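Local coordinates for protein catalase (Pseudomonas syringae, PDB 1M7S) that decomposes hydrogen peroxide into water and oxygen with a heme cofactor, protecting the cell from the toxic effects of the peroxide, at residues Val193-Lys197 / Leu324-Arg328; Ile245-Pro251 / Met290-Asn295; Phe268-Asp274 / Ile406-Gln410. One frame throughout, in Å; residues are numbered along the deposited sequence.

Contact 1: Val193-Lys197 / Leu324-Arg328; sequences VHAYK and LLQGR. With HEM (protoporphyrin IX containing Fe), chain E.
R328 and H194 meet beside the heme of the catalase fold, where the residues leading into strand 196-199, part of the antiparallel barrel sheet, lie against helix 323-339. This helix also carries Y332, which by similarity is the axial ligand of the iron, so the contact belongs to the proximal side of the heme pocket.

The polar part is one direct bond and one water bridge. R328 NH1 donates to H194 NE2 over 2.9 Å, with 148° at the hydrogen; the donor lies in the imidazole plane, while the acceptor is tilted from the guanidinium plane. Because NE2 accepts, ND1 can be the protonated nitrogen, consistent with its hydrogen bond to D322 OD2. D322 OD1 in turn takes the backbone N of L324 and L325 at the start of the helix. Water 1 joins NH1, at 3.0 Å, to the phenol oxygen of Y196. The other terminal nitrogen, R328 NH2, is bonded to Y332 OH and V122 O, so both terminal nitrogens are held.

The apolar part is centred on L325. Its CB sits over the imidazole face in a CH-pi contact, 3.7 Å from the H194 ring centroid and 6° off the normal. With CG anti to the backbone N (chi1 179°), CD1 reaches H194 CD2 and CD2 lies over one face of the Y196 ring, offset toward the rim.

Against the heme, the guanidinium lays one face over pyrrole B, while L324 CD1 packs on the heme methyl CMC at 3.4 Å. V193 CG1 approaches the vinyl carbon CBB of the heme to 3.5 Å.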
loop_
_atom_site.group_PDB
_atom_site.type_symbol
_atom_site.label_atom_id
_atom_site.label_comp_id
_atom_site.label_asym_id
_atom_site.label_seq_id
_atom_site.Cartn_x
_atom_site.Cartn_y
_atom_site.Cartn_z
ATOM N N VAL A 193 2.282 -28.936 -16.781
ATOM C CA VAL A 193 1.804 -28.455 -18.062
ATOM C C VAL A 193 2.956 -28.223 -19.040
ATOM O O VAL A 193 3.046 -28.947 -20.051
ATOM C CB VAL A 193 0.893 -27.233 -17.971
ATOM C CG1 VAL A 193 0.392 -26.839 -19.335
ATOM C CG2 VAL A 193 -0.328 -27.593 -17.085
ATOM N N HIS A 194 3.831 -27.292 -18.756
ATOM C CA HIS A 194 4.941 -26.997 -19.647
ATOM C C HIS A 194 6.063 -28.023 -19.542
ATOM O O HIS A 194 6.230 -28.618 -18.491
ATOM C CB HIS A 194 5.632 -25.695 -19.168
ATOM C CG HIS A 194 4.684 -24.617 -18.783
ATOM N ND1 HIS A 194 3.908 -24.006 -19.741
ATOM C CD2 HIS A 194 4.350 -24.072 -17.574
ATOM C CE1 HIS A 194 3.134 -23.098 -19.141
ATOM N NE2 HIS A 194 3.398 -23.115 -17.857
ATOM N N ALA A 195 6.893 -28.060 -20.579
ATOM C CA ALA A 195 8.169 -28.746 -20.481
ATOM C C ALA A 195 9.072 -27.728 -19.735
ATOM O O ALA A 195 9.017 -26.520 -19.993
ATOM C CB ALA A 195 8.797 -28.879 -21.872
ATOM N N TYR A 196 9.824 -28.231 -18.748
ATOM C CA TYR A 196 10.803 -27.481 -18.018
ATOM C C TYR A 196 12.179 -27.985 -18.573
ATOM O O TYR A 196 12.193 -29.041 -19.187
ATOM C CB TYR A 196 10.790 -27.755 -16.514
ATOM C CG TYR A 196 9.686 -26.930 -15.863
ATOM C CD1 TYR A 196 8.371 -27.338 -15.981
ATOM C CD2 TYR A 196 9.964 -25.751 -15.184
ATOM C CE1 TYR A 196 7.331 -26.588 -15.428
ATOM C CE2 TYR A 196 8.934 -25.007 -14.593
ATOM C CZ TYR A 196 7.637 -25.434 -14.747
ATOM O OH TYR A 196 6.580 -24.714 -14.208
ATOM N N LYS A 197 13.181 -27.172 -18.386
ATOM C CA LYS A 197 14.498 -27.557 -18.910
ATOM C C LYS A 197 15.339 -27.979 -17.711
ATOM O O LYS A 197 15.597 -27.164 -16.811
ATOM C CB LYS A 197 15.067 -26.375 -19.680
ATOM C CG LYS A 197 16.473 -26.333 -20.152
ATOM C CD LYS A 197 17.025 -24.972 -20.583
ATOM C CE LYS A 197 16.158 -24.243 -21.608
ATOM N NZ LYS A 197 16.988 -23.159 -22.258
ATOM N N LEU A 324 4.019 -19.495 -22.916
ATOM C CA LEU A 324 3.120 -19.253 -21.809
ATOM C C LEU A 324 3.949 -19.245 -20.521
ATOM O O LEU A 324 3.789 -18.397 -19.621
ATOM C CB LEU A 324 2.095 -20.416 -21.784
ATOM C CG LEU A 324 0.888 -20.141 -20.888
ATOM C CD1 LEU A 324 0.095 -18.956 -21.416
ATOM C CD2 LEU A 324 0.045 -21.405 -20.809
ATOM N N LEU A 325 4.876 -20.236 -20.451
ATOM C CA LEU A 325 5.727 -20.318 -19.262
ATOM C C LEU A 325 6.600 -19.087 -19.051
ATOM O O LEU A 325 6.813 -18.622 -17.910
ATOM C CB LEU A 325 6.684 -21.509 -19.294
ATOM C CG LEU A 325 7.648 -21.682 -18.094
ATOM C CD1 LEU A 325 7.000 -21.686 -16.716
ATOM C CD2 LEU A 325 8.423 -22.996 -18.330
ATOM N N GLN A 326 7.210 -18.588 -20.123
ATOM C CA GLN A 326 8.046 -17.413 -20.100
ATOM C C GLN A 326 7.340 -16.261 -19.379
ATOM O O GLN A 326 7.924 -15.582 -18.524
ATOM C CB GLN A 326 8.440 -17.016 -21.532
ATOM C CG GLN A 326 9.371 -18.053 -22.223
ATOM C CD GLN A 326 10.799 -17.737 -21.790
ATOM O OE1 GLN A 326 11.229 -16.604 -21.850
ATOM N NE2 GLN A 326 11.573 -18.746 -21.339
ATOM N N GLY A 327 6.082 -15.990 -19.735
ATOM C CA GLY A 327 5.312 -14.958 -19.010
ATOM C C GLY A 327 5.127 -15.252 -17.533
ATOM O O GLY A 327 5.133 -14.315 -16.689
ATOM N N ARG A 328 4.991 -16.523 -17.177
ATOM C CA ARG A 328 4.765 -16.940 -15.779
ATOM C C ARG A 328 6.023 -16.715 -14.955
ATOM O O ARG A 328 5.907 -16.364 -13.781
ATOM C CB ARG A 328 4.334 -18.393 -15.694
ATOM C CG ARG A 328 3.044 -18.718 -16.446
ATOM C CD ARG A 328 2.743 -20.233 -16.283
ATOM N NE ARG A 328 2.322 -20.449 -14.892
ATOM C CZ ARG A 328 2.478 -21.648 -14.317
ATOM N NH1 ARG A 328 3.034 -22.638 -15.040
ATOM N NH2 ARG A 328 2.067 -21.841 -13.089
HETATM C CHA HEM E . -1.749 -18.359 -9.696
HETATM C CHB HEM E . -1.303 -22.424 -12.284
HETATM C CHC HEM E . -0.933 -19.797 -16.324
HETATM C CHD HEM E . -0.387 -15.783 -13.634
HETATM C C1A HEM E . -1.671 -19.682 -10.064
HETATM C C2A HEM E . -1.810 -20.822 -9.127
HETATM C C3A HEM E . -1.687 -21.940 -9.841
HETATM C C4A HEM E . -1.494 -21.552 -11.228
HETATM C CMA HEM E . -1.716 -23.399 -9.365
HETATM C CAA HEM E . -2.028 -20.616 -7.618
HETATM C CBA HEM E . -0.742 -20.802 -6.745
HETATM C CGA HEM E . -1.154 -20.768 -5.249
HETATM O O1A HEM E . -0.725 -19.752 -4.648
HETATM O O2A HEM E . -1.791 -21.781 -4.900
HETATM C C1B HEM E . -1.132 -22.078 -13.597
HETATM C C2B HEM E . -0.864 -23.000 -14.693
HETATM C C3B HEM E . -0.775 -22.265 -15.822
HETATM C C4B HEM E . -0.967 -20.889 -15.456
HETATM C CMB HEM E . -0.749 -24.519 -14.513
HETATM C CAB HEM E . -0.540 -22.682 -17.274
HETATM C CBB HEM E . 0.101 -23.779 -17.629
HETATM C C1C HEM E . -0.646 -18.516 -15.927
HETATM C C2C HEM E . -0.132 -17.476 -16.788
HETATM C C3C HEM E . 0.046 -16.376 -16.044
HETATM C C4C HEM E . -0.407 -16.691 -14.706
HETATM C CMC HEM E . 0.229 -17.633 -18.290
HETATM C CAC HEM E . 0.582 -14.982 -16.423
HETATM C CBC HEM E . 1.601 -14.779 -17.277
HETATM C C1D HEM E . -0.787 -16.146 -12.342
HETATM C C2D HEM E . -0.876 -15.221 -11.225
HETATM C C3D HEM E . -1.246 -15.915 -10.146
HETATM C C4D HEM E . -1.401 -17.295 -10.552
HETATM C CMD HEM E . -0.587 -13.718 -11.382
HETATM C CAD HEM E . -1.471 -15.398 -8.696
HETATM C CBD HEM E . -0.167 -15.652 -7.856
HETATM C CGD HEM E . -0.191 -15.011 -6.481
HETATM O O1D HEM E . 0.573 -15.546 -5.603
HETATM O O2D HEM E . -0.885 -13.999 -6.213
HETATM N NA HEM E . -1.534 -20.181 -11.328
HETATM N NB HEM E . -1.170 -20.786 -14.084
HETATM N NC HEM E . -0.836 -18.005 -14.661
HETATM N ND HEM E . -1.066 -17.415 -11.875
HETATM FE FE HEM E . -1.084 -19.094 -12.981
HETATM O O HOH W 1 4.160 -25.320 -14.171
HETATM O O HOH W 2 -3.437 -19.440 -13.811
#

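Contact 2: Ile245-Pro251 / Met290-Asn295; sequences IKKGDFP and MVLNKN
The F250 ring is sandwiched at its centre: N293 CB stands over one face and the carbonyl oxygen of G248, from its own loop, over the opposite one. The N293 contact is a CH-pi interaction, 3.4 Å from CB to the centroid of the F250 ring and 11° off the normal, and the N293 amide is turned 75° from the ring plane. CG of N293 lies between its backbone N and carbonyl carbon, which carries the amide away from the ring.

This is where helix 236-246 ends in a Schellman motif, with G248 at positive phi, and the chain turns to enter strand 252-260 of the catalase barrel beside strand 284-295. N293 and K294 form a classic beta bulge opposite K59 of strand 55-64, the neighbour of strand 284-295 on its other side.

At the helix end, I245 lays CG2 against N295 ND2 at 3.6 Å and also touches the backbone of N293 and K294. The amide nitrogen of N295 is weakly bonded to V242 O, a turn before I245 in helix 236-246.

Just before strand 252-260, L292 N donates to P251 O over 3.0 Å at 169°, and V291 CA adds a CA-H...O contact to that oxygen. By contrast, L292 O is buried without a hydrogen-bond partner, with F250 CB and P251 CD each 3.3 Å from it.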
loop_
_atom_site.group_PDB
_atom_site.type_symbol
_atom_site.label_atom_id
_atom_site.label_comp_id
_atom_site.label_asym_id
_atom_site.label_seq_id
_atom_site.Cartn_x
_atom_site.Cartn_y
_atom_site.Cartn_z
ATOM N N ILE A 245 -6.549 -35.614 6.452
ATOM C CA ILE A 245 -5.329 -35.455 7.197
ATOM C C ILE A 245 -5.618 -35.590 8.691
ATOM O O ILE A 245 -4.873 -36.332 9.345
ATOM C CB ILE A 245 -4.599 -34.159 6.873
ATOM C CG1 ILE A 245 -4.150 -34.279 5.394
ATOM C CG2 ILE A 245 -3.444 -33.928 7.832
ATOM C CD1 ILE A 245 -3.538 -32.985 4.867
ATOM N N LYS A 246 -6.695 -34.972 9.178
ATOM C CA LYS A 246 -7.040 -35.193 10.589
ATOM C C LYS A 246 -7.266 -36.670 10.901
ATOM O O LYS A 246 -7.019 -37.060 12.052
ATOM C CB LYS A 246 -8.294 -34.398 10.991
ATOM C CG LYS A 246 -8.012 -32.916 11.173
ATOM C CD LYS A 246 -9.293 -32.158 11.536
ATOM C CE LYS A 246 -9.003 -30.675 11.745
ATOM N NZ LYS A 246 -10.243 -29.995 12.233
ATOM N N LYS A 247 -7.823 -37.496 10.023
ATOM C CA LYS A 247 -7.997 -38.911 10.306
ATOM C C LYS A 247 -6.741 -39.756 10.068
ATOM O O LYS A 247 -6.874 -40.983 10.146
ATOM C CB LYS A 247 -9.142 -39.503 9.490
ATOM C CG LYS A 247 -10.552 -39.027 9.827
ATOM C CD LYS A 247 -10.656 -38.523 11.265
ATOM C CE LYS A 247 -12.088 -38.451 11.767
ATOM N NZ LYS A 247 -12.195 -37.646 13.022
ATOM N N GLY A 248 -5.590 -39.188 9.718
ATOM C CA GLY A 248 -4.375 -39.945 9.461
ATOM C C GLY A 248 -4.256 -40.564 8.088
ATOM O O GLY A 248 -3.209 -41.172 7.763
ATOM N N ASP A 249 -5.234 -40.358 7.213
ATOM C CA ASP A 249 -5.302 -40.909 5.872
ATOM C C ASP A 249 -4.630 -39.991 4.833
ATOM O O ASP A 249 -5.270 -39.272 4.035
ATOM C CB ASP A 249 -6.776 -41.123 5.510
ATOM C CG ASP A 249 -6.905 -41.921 4.229
ATOM O OD1 ASP A 249 -5.915 -42.606 3.870
ATOM O OD2 ASP A 249 -7.954 -41.860 3.552
ATOM N N PHE A 250 -3.306 -39.973 4.912
ATOM C CA PHE A 250 -2.504 -39.050 4.121
ATOM C C PHE A 250 -2.455 -39.389 2.655
ATOM O O PHE A 250 -2.033 -40.459 2.185
ATOM C CB PHE A 250 -1.103 -39.013 4.730
ATOM C CG PHE A 250 -1.056 -38.769 6.202
ATOM C CD1 PHE A 250 -0.156 -39.463 6.995
ATOM C CD2 PHE A 250 -1.891 -37.841 6.822
ATOM C CE1 PHE A 250 -0.106 -39.223 8.368
ATOM C CE2 PHE A 250 -1.859 -37.602 8.174
ATOM C CZ PHE A 250 -0.947 -38.283 8.945
ATOM N N PRO A 251 -2.877 -38.428 1.830
ATOM C CA PRO A 251 -2.864 -38.607 0.377
ATOM C C PRO A 251 -1.436 -38.573 -0.134
ATOM O O PRO A 251 -0.553 -37.859 0.348
ATOM C CB PRO A 251 -3.666 -37.419 -0.212
ATOM C CG PRO A 251 -3.414 -36.365 0.850
ATOM C CD PRO A 251 -3.350 -37.087 2.192
ATOM N N MET A 290 5.429 -38.059 -3.078
ATOM C CA MET A 290 5.122 -36.995 -2.107
ATOM C C MET A 290 3.945 -37.452 -1.231
ATOM O O MET A 290 3.019 -38.096 -1.708
ATOM C CB MET A 290 4.767 -35.696 -2.858
ATOM C CG MET A 290 4.325 -34.574 -1.912
ATOM S SD MET A 290 4.189 -32.966 -2.772
ATOM C CE MET A 290 2.962 -33.349 -3.981
ATOM N N VAL A 291 4.003 -37.182 0.058
ATOM C CA VAL A 291 2.910 -37.500 0.965
ATOM C C VAL A 291 2.527 -36.191 1.653
ATOM O O VAL A 291 3.391 -35.473 2.111
ATOM C CB VAL A 291 3.269 -38.539 2.060
ATOM C CG1 VAL A 291 4.450 -38.053 2.874
ATOM C CG2 VAL A 291 2.051 -38.817 2.899
ATOM N N LEU A 292 1.245 -35.878 1.761
ATOM C CA LEU A 292 0.817 -34.650 2.426
ATOM C C LEU A 292 0.229 -35.091 3.777
ATOM O O LEU A 292 -0.735 -35.846 3.791
ATOM C CB LEU A 292 -0.178 -33.879 1.537
ATOM C CG LEU A 292 0.381 -33.453 0.162
ATOM C CD1 LEU A 292 -0.601 -32.596 -0.647
ATOM C CD2 LEU A 292 1.734 -32.730 0.318
ATOM N N ASN A 293 0.894 -34.637 4.848
ATOM C CA ASN A 293 0.390 -35.229 6.112
ATOM C C ASN A 293 0.285 -34.279 7.265
ATOM O O ASN A 293 0.203 -34.792 8.407
ATOM C CB ASN A 293 1.404 -36.343 6.450
ATOM C CG ASN A 293 2.805 -35.826 6.537
ATOM O OD1 ASN A 293 3.695 -36.706 6.428
ATOM N ND2 ASN A 293 3.105 -34.557 6.729
ATOM N N LYS A 294 0.218 -32.971 6.997
ATOM C CA LYS A 294 0.062 -32.052 8.119
ATOM C C LYS A 294 -0.840 -30.860 7.714
ATOM O O LYS A 294 -0.529 -30.284 6.675
ATOM C CB LYS A 294 1.375 -31.403 8.457
ATOM C CG LYS A 294 1.704 -31.233 9.935
ATOM C CD LYS A 294 2.929 -32.140 10.146
ATOM C CE LYS A 294 2.912 -32.908 11.465
ATOM N NZ LYS A 294 3.961 -33.997 11.399
ATOM N N ASN A 295 -1.829 -30.550 8.520
ATOM C CA ASN A 295 -2.610 -29.341 8.269
ATOM C C ASN A 295 -1.835 -28.132 8.755
ATOM O O ASN A 295 -0.927 -28.209 9.611
ATOM C CB ASN A 295 -3.983 -29.382 8.964
ATOM C CG ASN A 295 -4.921 -30.287 8.184
ATOM O OD1 ASN A 295 -5.106 -30.147 6.969
ATOM N ND2 ASN A 295 -5.544 -31.239 8.891
#

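Contact 3: Phe268-Asp274 / Ile406-Gln410; sequences FDFDPLD and ITREQ
Two irregular loops cross, closest at F270 and R408 with CA atoms 5.3 Å apart, and the first of them closes in a type I turn from D271 to D274.

R408 carries most of the contact. Its chain bends at chi3 (-71°) and brings the guanidinium back over the loop, where NH1 donates to F268 O at 3.0 Å and 160°. The acceptor lies in the guanidinium plane, whereas the donor is tilted 34° from the carbonyl plane of F268. L265 O takes a second bond from NH1. One guanidinium face is covered by F270 O and D271 CA; F270 O lies only 3.2 Å from NH1, but above the plane and at an angle too poor for a hydrogen bond.

The two carboxylate oxygens of D271 have different partners. OD2 accepts from L273 N at 2.8 Å, an Asx turn, while OD1 forms a long salt bridge with R408 NH2, at 3.9 Å. Water 3 makes a shorter link, donating to D271 OD1 and accepting from R408 NE, and it also bonds T407 OG1. The contact thus ties the loop between barrel strands 252-260 and 284-295 to the segment leading into helix 413-421, the first of the C-terminal helices of the catalase fold.

Water 4 accepts from D271 N and lies 2.8 Å from R408 O and 2.7 Å from D274 OD1. The same carboxylate has salt bridges to R132 and K277 and a bond to T276 OG1. I406 CD1 packs against both the D271 and D274 side chains, 3.9 Å from CB of each. Beyond R408, the Q410 amide lies along the loop, with OE1 against F270 CB and NE2 against D269 CB.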
loop_
_atom_site.group_PDB
_atom_site.type_symbol
_atom_site.label_atom_id
_atom_site.label_comp_id
_atom_site.label_asym_id
_atom_site.label_seq_id
_atom_site.Cartn_x
_atom_site.Cartn_y
_atom_site.Cartn_z
ATOM N N PHE A 268 8.352 -33.850 -34.236
ATOM C CA PHE A 268 6.919 -34.009 -33.974
ATOM C C PHE A 268 6.066 -33.154 -34.887
ATOM O O PHE A 268 6.523 -32.119 -35.354
ATOM C CB PHE A 268 6.636 -33.678 -32.492
ATOM C CG PHE A 268 7.320 -34.651 -31.573
ATOM C CD1 PHE A 268 8.561 -34.374 -31.046
ATOM C CD2 PHE A 268 6.701 -35.843 -31.252
ATOM C CE1 PHE A 268 9.206 -35.296 -30.235
ATOM C CE2 PHE A 268 7.341 -36.769 -30.435
ATOM C CZ PHE A 268 8.592 -36.488 -29.921
ATOM N N ASP A 269 4.813 -33.553 -35.149
ATOM C CA ASP A 269 3.885 -32.760 -35.952
ATOM C C ASP A 269 3.225 -31.626 -35.166
ATOM O O ASP A 269 2.647 -30.695 -35.747
ATOM C CB ASP A 269 2.789 -33.699 -36.519
ATOM C CG ASP A 269 3.341 -34.615 -37.605
ATOM O OD1 ASP A 269 4.375 -34.314 -38.245
ATOM O OD2 ASP A 269 2.751 -35.699 -37.847
ATOM N N PHE A 270 3.374 -31.599 -33.862
ATOM C CA PHE A 270 2.913 -30.505 -33.008
ATOM C C PHE A 270 4.189 -29.887 -32.415
ATOM O O PHE A 270 5.275 -30.549 -32.459
ATOM C CB PHE A 270 1.930 -30.931 -31.890
ATOM C CG PHE A 270 2.483 -31.992 -30.951
ATOM C CD1 PHE A 270 3.134 -31.693 -29.784
ATOM C CD2 PHE A 270 2.317 -33.342 -31.278
ATOM C CE1 PHE A 270 3.645 -32.689 -28.966
ATOM C CE2 PHE A 270 2.828 -34.346 -30.470
ATOM C CZ PHE A 270 3.485 -34.032 -29.293
ATOM N N ASP A 271 4.122 -28.744 -31.793
ATOM C CA ASP A 271 5.308 -28.159 -31.132
ATOM C C ASP A 271 5.289 -28.704 -29.711
ATOM O O ASP A 271 4.333 -28.485 -28.945
ATOM C CB ASP A 271 5.130 -26.633 -31.107
ATOM C CG ASP A 271 6.399 -25.953 -30.619
ATOM O OD1 ASP A 271 6.766 -24.921 -31.227
ATOM O OD2 ASP A 271 7.148 -26.382 -29.717
ATOM N N PRO A 272 6.321 -29.407 -29.268
ATOM C CA PRO A 272 6.403 -29.937 -27.930
ATOM C C PRO A 272 6.416 -28.851 -26.862
ATOM O O PRO A 272 6.121 -29.225 -25.726
ATOM C CB PRO A 272 7.683 -30.814 -27.825
ATOM C CG PRO A 272 7.887 -31.094 -29.305
ATOM C CD PRO A 272 7.461 -29.827 -30.085
ATOM N N LEU A 273 6.765 -27.600 -27.188
ATOM C CA LEU A 273 6.704 -26.553 -26.163
ATOM C C LEU A 273 5.428 -25.721 -26.269
ATOM O O LEU A 273 5.322 -24.633 -25.692
ATOM C CB LEU A 273 7.940 -25.676 -26.298
ATOM C CG LEU A 273 9.298 -26.424 -26.210
ATOM C CD1 LEU A 273 10.400 -25.395 -26.336
ATOM C CD2 LEU A 273 9.386 -27.260 -24.948
ATOM N N ASP A 274 4.399 -26.290 -26.887
ATOM C CA ASP A 274 3.073 -25.662 -26.955
ATOM C C ASP A 274 2.250 -26.123 -25.735
ATOM O O ASP A 274 2.043 -27.325 -25.509
ATOM C CB ASP A 274 2.388 -26.126 -28.236
ATOM C CG ASP A 274 0.974 -25.717 -28.459
ATOM O OD1 ASP A 274 0.421 -26.125 -29.523
ATOM O OD2 ASP A 274 0.454 -25.018 -27.556
ATOM N N ILE A 406 3.653 -19.708 -33.201
ATOM C CA ILE A 406 4.513 -20.872 -33.424
ATOM C C ILE A 406 4.124 -21.503 -34.747
ATOM O O ILE A 406 2.987 -21.339 -35.170
ATOM C CB ILE A 406 4.387 -21.932 -32.320
ATOM C CG1 ILE A 406 2.926 -22.296 -32.064
ATOM C CG2 ILE A 406 5.134 -21.377 -31.096
ATOM C CD1 ILE A 406 2.828 -23.498 -31.071
ATOM N N THR A 407 5.046 -22.253 -35.351
ATOM C CA THR A 407 4.814 -22.768 -36.690
ATOM C C THR A 407 4.059 -24.076 -36.822
ATOM O O THR A 407 3.794 -24.493 -37.971
ATOM C CB THR A 407 6.183 -22.950 -37.391
ATOM O OG1 THR A 407 7.056 -23.764 -36.592
ATOM C CG2 THR A 407 6.831 -21.598 -37.616
ATOM N N ARG A 408 3.838 -24.837 -35.775
ATOM C CA ARG A 408 3.059 -26.062 -35.842
ATOM C C ARG A 408 1.881 -25.886 -34.863
ATOM O O ARG A 408 2.223 -25.616 -33.701
ATOM C CB ARG A 408 3.905 -27.248 -35.330
ATOM C CG ARG A 408 4.934 -27.708 -36.362
ATOM C CD ARG A 408 5.891 -28.736 -35.726
ATOM N NE ARG A 408 6.789 -28.078 -34.774
ATOM C CZ ARG A 408 7.749 -28.592 -34.050
ATOM N NH1 ARG A 408 7.988 -29.886 -34.091
ATOM N NH2 ARG A 408 8.461 -27.813 -33.217
ATOM N N GLU A 409 0.635 -25.852 -35.299
ATOM C CA GLU A 409 -0.419 -25.656 -34.261
ATOM C C GLU A 409 -1.194 -26.896 -33.881
ATOM O O GLU A 409 -1.586 -27.042 -32.702
ATOM C CB GLU A 409 -1.396 -24.629 -34.838
ATOM C CG GLU A 409 -0.834 -23.202 -34.893
ATOM C CD GLU A 409 -1.996 -22.248 -35.108
ATOM O OE1 GLU A 409 -2.795 -21.949 -34.179
ATOM O OE2 GLU A 409 -2.131 -21.804 -36.276
ATOM N N GLN A 410 -1.577 -27.699 -34.882
ATOM C CA GLN A 410 -2.386 -28.915 -34.654
ATOM C C GLN A 410 -3.456 -28.700 -33.584
ATOM O O GLN A 410 -3.524 -29.360 -32.536
ATOM C CB GLN A 410 -1.423 -30.055 -34.282
ATOM C CG GLN A 410 -2.152 -31.410 -34.363
ATOM C CD GLN A 410 -1.310 -32.499 -33.708
ATOM O OE1 GLN A 410 -1.394 -32.797 -32.519
ATOM N NE2 GLN A 410 -0.445 -33.069 -34.582
HETATM O O HOH W 3 6.346 -25.008 -34.192
HETATM O O HOH W 4 1.647 -27.425 -31.597
#

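In the fold
Contacts 1 and 2 reach the same antiparallel barrel sheet, but their centres are 30 Å apart and their nearest atoms about 14 Å. Contact 1 joins the sheet to helix 323-339, which carries the probable axial tyrosine; both segments of contact 2 fall between those of contact 1 in sequence. Contact 3 alternates along the chain with both others. Its centre lies 15 Å from that of contact 1, which it touches where L273 CD2 meets A195 CB at 3.5 Å, and 39 Å from that of contact 2, across the chain's centre. Contact 1 thus shapes the heme pocket, while contacts 2 and 3, away from the annotated sites, join a helix end and the approach to the C-terminal helices to the barrel.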